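Local atomic coordinates of putative peptidyl-arginine deiminase (Chlorobium tepidum, PDB entry 1XKN), a protein that probably hydrolyses the guanidinium group of agmatine or of peptidyl-arginine, as a putative deiminase of the Porphyromonas-type family. Residues I199-D207 / N249-L259. Sequence-based numbering, arbitrary orientation.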
loop_
_atom_site.group_PDB
_atom_site.type_symbol
_atom_site.label_atom_id
_atom_site.label_comp_id
_atom_site.label_asym_id
_atom_site.label_seq_id
_atom_site.Cartn_x
_atom_site.Cartn_y
_atom_site.Cartn_z
ATOM N N ILE A 199 12.413 11.311 -6.379
ATOM C CA ILE A 199 11.965 12.238 -5.351
ATOM C C ILE A 199 13.085 13.205 -4.966
ATOM O O ILE A 199 14.255 12.978 -5.293
ATOM C CB ILE A 199 11.419 11.482 -4.112
ATOM C CG1 ILE A 199 12.413 10.426 -3.631
ATOM C CG2 ILE A 199 10.087 10.832 -4.464
ATOM C CD1 ILE A 199 13.529 10.980 -2.770
ATOM N N GLU A 200 12.719 14.299 -4.302
ATOM C CA GLU A 200 13.682 15.327 -3.914
ATOM C C GLU A 200 13.928 15.464 -2.421
ATOM O O GLU A 200 15.017 15.869 -2.006
ATOM C CB GLU A 200 13.244 16.691 -4.456
ATOM C CG GLU A 200 13.545 16.917 -5.929
ATOM C CD GLU A 200 12.756 16.007 -6.841
ATOM O OE1 GLU A 200 11.511 16.122 -6.868
ATOM O OE2 GLU A 200 13.381 15.181 -7.536
ATOM N N LYS A 201 12.921 15.146 -1.615
ATOM C CA LYS A 201 13.054 15.259 -0.169
ATOM C C LYS A 201 12.424 14.072 0.538
ATOM O O LYS A 201 11.276 13.718 0.275
ATOM C CB LYS A 201 12.394 16.556 0.317
ATOM C CG LYS A 201 12.558 16.839 1.812
ATOM C CD LYS A 201 11.914 18.169 2.181
ATOM C CE LYS A 201 12.144 18.532 3.641
ATOM N NZ LYS A 201 11.495 19.837 3.984
ATOM N N VAL A 202 13.191 13.457 1.431
ATOM C CA VAL A 202 12.710 12.325 2.200
ATOM C C VAL A 202 12.383 12.793 3.608
ATOM O O VAL A 202 13.223 13.387 4.291
ATOM C CB VAL A 202 13.761 11.198 2.282
ATOM C CG1 VAL A 202 13.209 10.029 3.084
ATOM C CG2 VAL A 202 14.147 10.747 0.880
ATOM N N LEU A 203 11.153 12.532 4.032
ATOM C CA LEU A 203 10.691 12.920 5.358
ATOM C C LEU A 203 10.692 11.683 6.244
ATOM O O LEU A 203 9.873 10.778 6.065
ATOM C CB LEU A 203 9.276 13.495 5.264
ATOM C CG LEU A 203 9.071 14.703 4.346
ATOM C CD1 LEU A 203 7.587 14.988 4.209
ATOM C CD2 LEU A 203 9.803 15.914 4.909
ATOM N N TRP A 204 11.606 11.648 7.206
ATOM C CA TRP A 204 11.724 10.500 8.095
ATOM C C TRP A 204 10.953 10.577 9.403
ATOM O O TRP A 204 11.311 11.345 10.297
ATOM C CB TRP A 204 13.195 10.239 8.434
ATOM C CG TRP A 204 14.050 9.878 7.271
ATOM C CD1 TRP A 204 14.659 10.732 6.398
ATOM C CD2 TRP A 204 14.425 8.555 6.869
ATOM N NE1 TRP A 204 15.398 10.020 5.477
ATOM C CE2 TRP A 204 15.265 8.682 5.742
ATOM C CE3 TRP A 204 14.126 7.273 7.352
ATOM C CZ2 TRP A 204 15.818 7.576 5.092
ATOM C CZ3 TRP A 204 14.675 6.170 6.704
ATOM C CH2 TRP A 204 15.511 6.331 5.583
ATOM N N LEU A 205 9.901 9.772 9.516
ATOM C CA LEU A 205 9.124 9.715 10.751
ATOM C C LEU A 205 9.832 8.706 11.650
ATOM O O LEU A 205 10.834 8.113 11.245
ATOM C CB LEU A 205 7.688 9.265 10.476
ATOM C CG LEU A 205 6.855 10.235 9.630
ATOM C CD1 LEU A 205 5.462 9.652 9.413
ATOM C CD2 LEU A 205 6.764 11.580 10.339
ATOM N N GLY A 206 9.310 8.497 12.854
ATOM C CA GLY A 206 9.961 7.587 13.780
ATOM C C GLY A 206 9.500 6.146 13.853
ATOM O O GLY A 206 9.696 5.363 12.921
ATOM N N ASP A 207 8.904 5.791 14.987
ATOM C CA ASP A 207 8.419 4.435 15.221
ATOM C C ASP A 207 7.009 4.240 14.679
ATOM O O ASP A 207 6.299 5.206 14.402
ATOM C CB ASP A 207 8.426 4.131 16.722
ATOM C CG ASP A 207 9.829 4.017 17.290
ATOM O OD1 ASP A 207 9.975 4.108 18.525
ATOM O OD2 ASP A 207 10.780 3.821 16.505
ATOM N N ASN A 249 5.313 11.416 16.380
ATOM C CA ASN A 249 5.261 11.603 14.939
ATOM C C ASN A 249 4.345 12.739 14.515
ATOM O O ASN A 249 4.608 13.407 13.515
ATOM C CB ASN A 249 4.870 10.298 14.250
ATOM C CG ASN A 249 6.008 9.303 14.238
ATOM O OD1 ASN A 249 7.137 9.653 13.905
ATOM N ND2 ASN A 249 5.723 8.056 14.601
ATOM N N TYR A 250 3.277 12.969 15.274
ATOM C CA TYR A 250 2.363 14.059 14.958
ATOM C C TYR A 250 3.103 15.377 15.158
ATOM O O TYR A 250 3.064 16.258 14.299
ATOM C CB TYR A 250 1.128 14.028 15.867
ATOM C CG TYR A 250 0.288 15.283 15.760
ATOM C CD1 TYR A 250 -0.499 15.530 14.633
ATOM C CD2 TYR A 250 0.333 16.258 16.758
ATOM C CE1 TYR A 250 -1.216 16.721 14.501
ATOM C CE2 TYR A 250 -0.377 17.450 16.632
ATOM C CZ TYR A 250 -1.145 17.676 15.504
ATOM O OH TYR A 250 -1.827 18.867 15.368
ATOM N N GLU A 251 3.780 15.511 16.296
ATOM C CA GLU A 251 4.522 16.732 16.576
ATOM C C GLU A 251 5.636 16.924 15.551
ATOM O O GLU A 251 5.923 18.048 15.141
ATOM C CB GLU A 251 5.096 16.698 17.995
ATOM C CG GLU A 251 4.042 16.824 19.095
ATOM C CD GLU A 251 3.161 18.054 18.929
ATOM O OE1 GLU A 251 3.684 19.122 18.545
ATOM O OE2 GLU A 251 1.942 17.962 19.197
ATOM N N LEU A 252 6.254 15.825 15.126
ATOM C CA LEU A 252 7.316 15.909 14.131
ATOM C C LEU A 252 6.736 16.438 12.820
ATOM O O LEU A 252 7.303 17.337 12.196
ATOM C CB LEU A 252 7.949 14.533 13.904
ATOM C CG LEU A 252 9.088 14.454 12.881
ATOM C CD1 LEU A 252 10.210 15.414 13.260
ATOM C CD2 LEU A 252 9.608 13.030 12.821
ATOM N N LEU A 253 5.601 15.886 12.401
ATOM C CA LEU A 253 4.962 16.331 11.166
ATOM C C LEU A 253 4.614 17.811 11.203
ATOM O O LEU A 253 4.630 18.485 10.172
ATOM C CB LEU A 253 3.691 15.517 10.903
ATOM C CG LEU A 253 3.919 14.188 10.185
ATOM C CD1 LEU A 253 2.677 13.325 10.290
ATOM C CD2 LEU A 253 4.270 14.455 8.724
ATOM N N LYS A 254 4.300 18.319 12.389
ATOM C CA LYS A 254 3.942 19.725 12.528
ATOM C C LYS A 254 5.135 20.663 12.333
ATOM O O LYS A 254 4.969 21.881 12.304
ATOM C CB LYS A 254 3.285 19.968 13.892
ATOM C CG LYS A 254 1.889 19.359 14.018
ATOM C CD LYS A 254 0.857 20.124 13.196
ATOM C CE LYS A 254 0.555 21.483 13.814
ATOM N NZ LYS A 254 -0.086 21.350 15.155
ATOM N N THR A 255 6.331 20.093 12.194
ATOM C CA THR A 255 7.540 20.889 11.979
ATOM C C THR A 255 8.103 20.644 10.580
ATOM O O THR A 255 9.057 21.304 10.163
ATOM C CB THR A 255 8.657 20.549 12.990
ATOM O OG1 THR A 255 9.195 19.255 12.697
ATOM C CG2 THR A 255 8.115 20.558 14.416
HETATM N N MSE A 256 7.522 19.686 9.860
HETATM C CA MSE A 256 7.985 19.353 8.514
HETATM C C MSE A 256 7.376 20.267 7.460
HETATM O O MSE A 256 6.239 20.724 7.592
HETATM C CB MSE A 256 7.662 17.894 8.193
HETATM C CG MSE A 256 8.391 16.912 9.084
HETATM SE SE MSE A 256 7.893 15.090 8.724
HETATM C CE MSE A 256 9.622 14.261 8.990
ATOM N N THR A 257 8.139 20.529 6.405
ATOM C CA THR A 257 7.676 21.412 5.344
ATOM C C THR A 257 7.838 20.809 3.958
ATOM O O THR A 257 8.549 19.822 3.776
ATOM C CB THR A 257 8.460 22.724 5.359
ATOM O OG1 THR A 257 9.855 22.438 5.193
ATOM C CG2 THR A 257 8.247 23.456 6.676
ATOM N N GLY A 258 7.169 21.419 2.987
ATOM C CA GLY A 258 7.269 20.959 1.619
ATOM C C GLY A 258 8.512 21.565 1.002
ATOM O O GLY A 258 9.303 22.213 1.696
ATOM N N LEU A 259 8.698 21.365 -0.296
ATOM C CA LEU A 259 9.869 21.914 -0.973
ATOM C C LEU A 259 9.888 23.442 -0.890
ATOM O O LEU A 259 10.956 24.059 -0.900
ATOM C CB LEU A 259 9.884 21.466 -2.437
ATOM C CG LEU A 259 9.880 19.952 -2.679
ATOM C CD1 LEU A 259 9.786 19.670 -4.167
ATOM C CD2 LEU A 259 11.140 19.339 -2.092
HETATM O O HOH W 1 10.952 19.405 6.794
HETATM O O HOH W 2 12.185 22.096 2.335
#
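In the alpha/beta propeller (pentein) fold expected for this guanidino-group-modifying family, edge strand 201-205 of a three-stranded sheet packs against the C-terminal part of helix 243-253 and the chain that follows. The axes of strand 201-205 and helix segment 249-253 approach to 9.3 Å and run roughly antiparallel, at 152°. Beyond the strand, N249 reads two backbone groups with one carboxamide: OD1 accepts the amide N of G206 at 2.7 Å in a nearly straight bond (N-H...O 168°), while ND2 makes a weak, bent bond to O of D207. Both amide atoms are thus engaged, which limits rotation of the group. The apolar centre is L205, whose CD2 lies 3.9 Å from CG of L253 and also meets CD2 of L252 and, at 4.0 Å, SE of selenomethionine M256. With its CG beside the backbone N, M256 extends toward the strand and bends at chi3, bringing CE to 3.8 Å from CB of L203. L169 of neighbouring strand 167-171 touches both L203 and L205, continuing this apolar layer into the sheet. At the other end, K201 stretches fully, CG anti to the backbone N, and CD2 of L259 packs on CB of K201. The K201 ammonium group has three partners, O of T257 and two waters: one water accepts from both NZ and N of T257; the other accepts from NZ and donates to O of G258. The direct bond, K201 NZ to T257 O at 3.0 Å, arrives from above the carbonyl plane, 51° out of it.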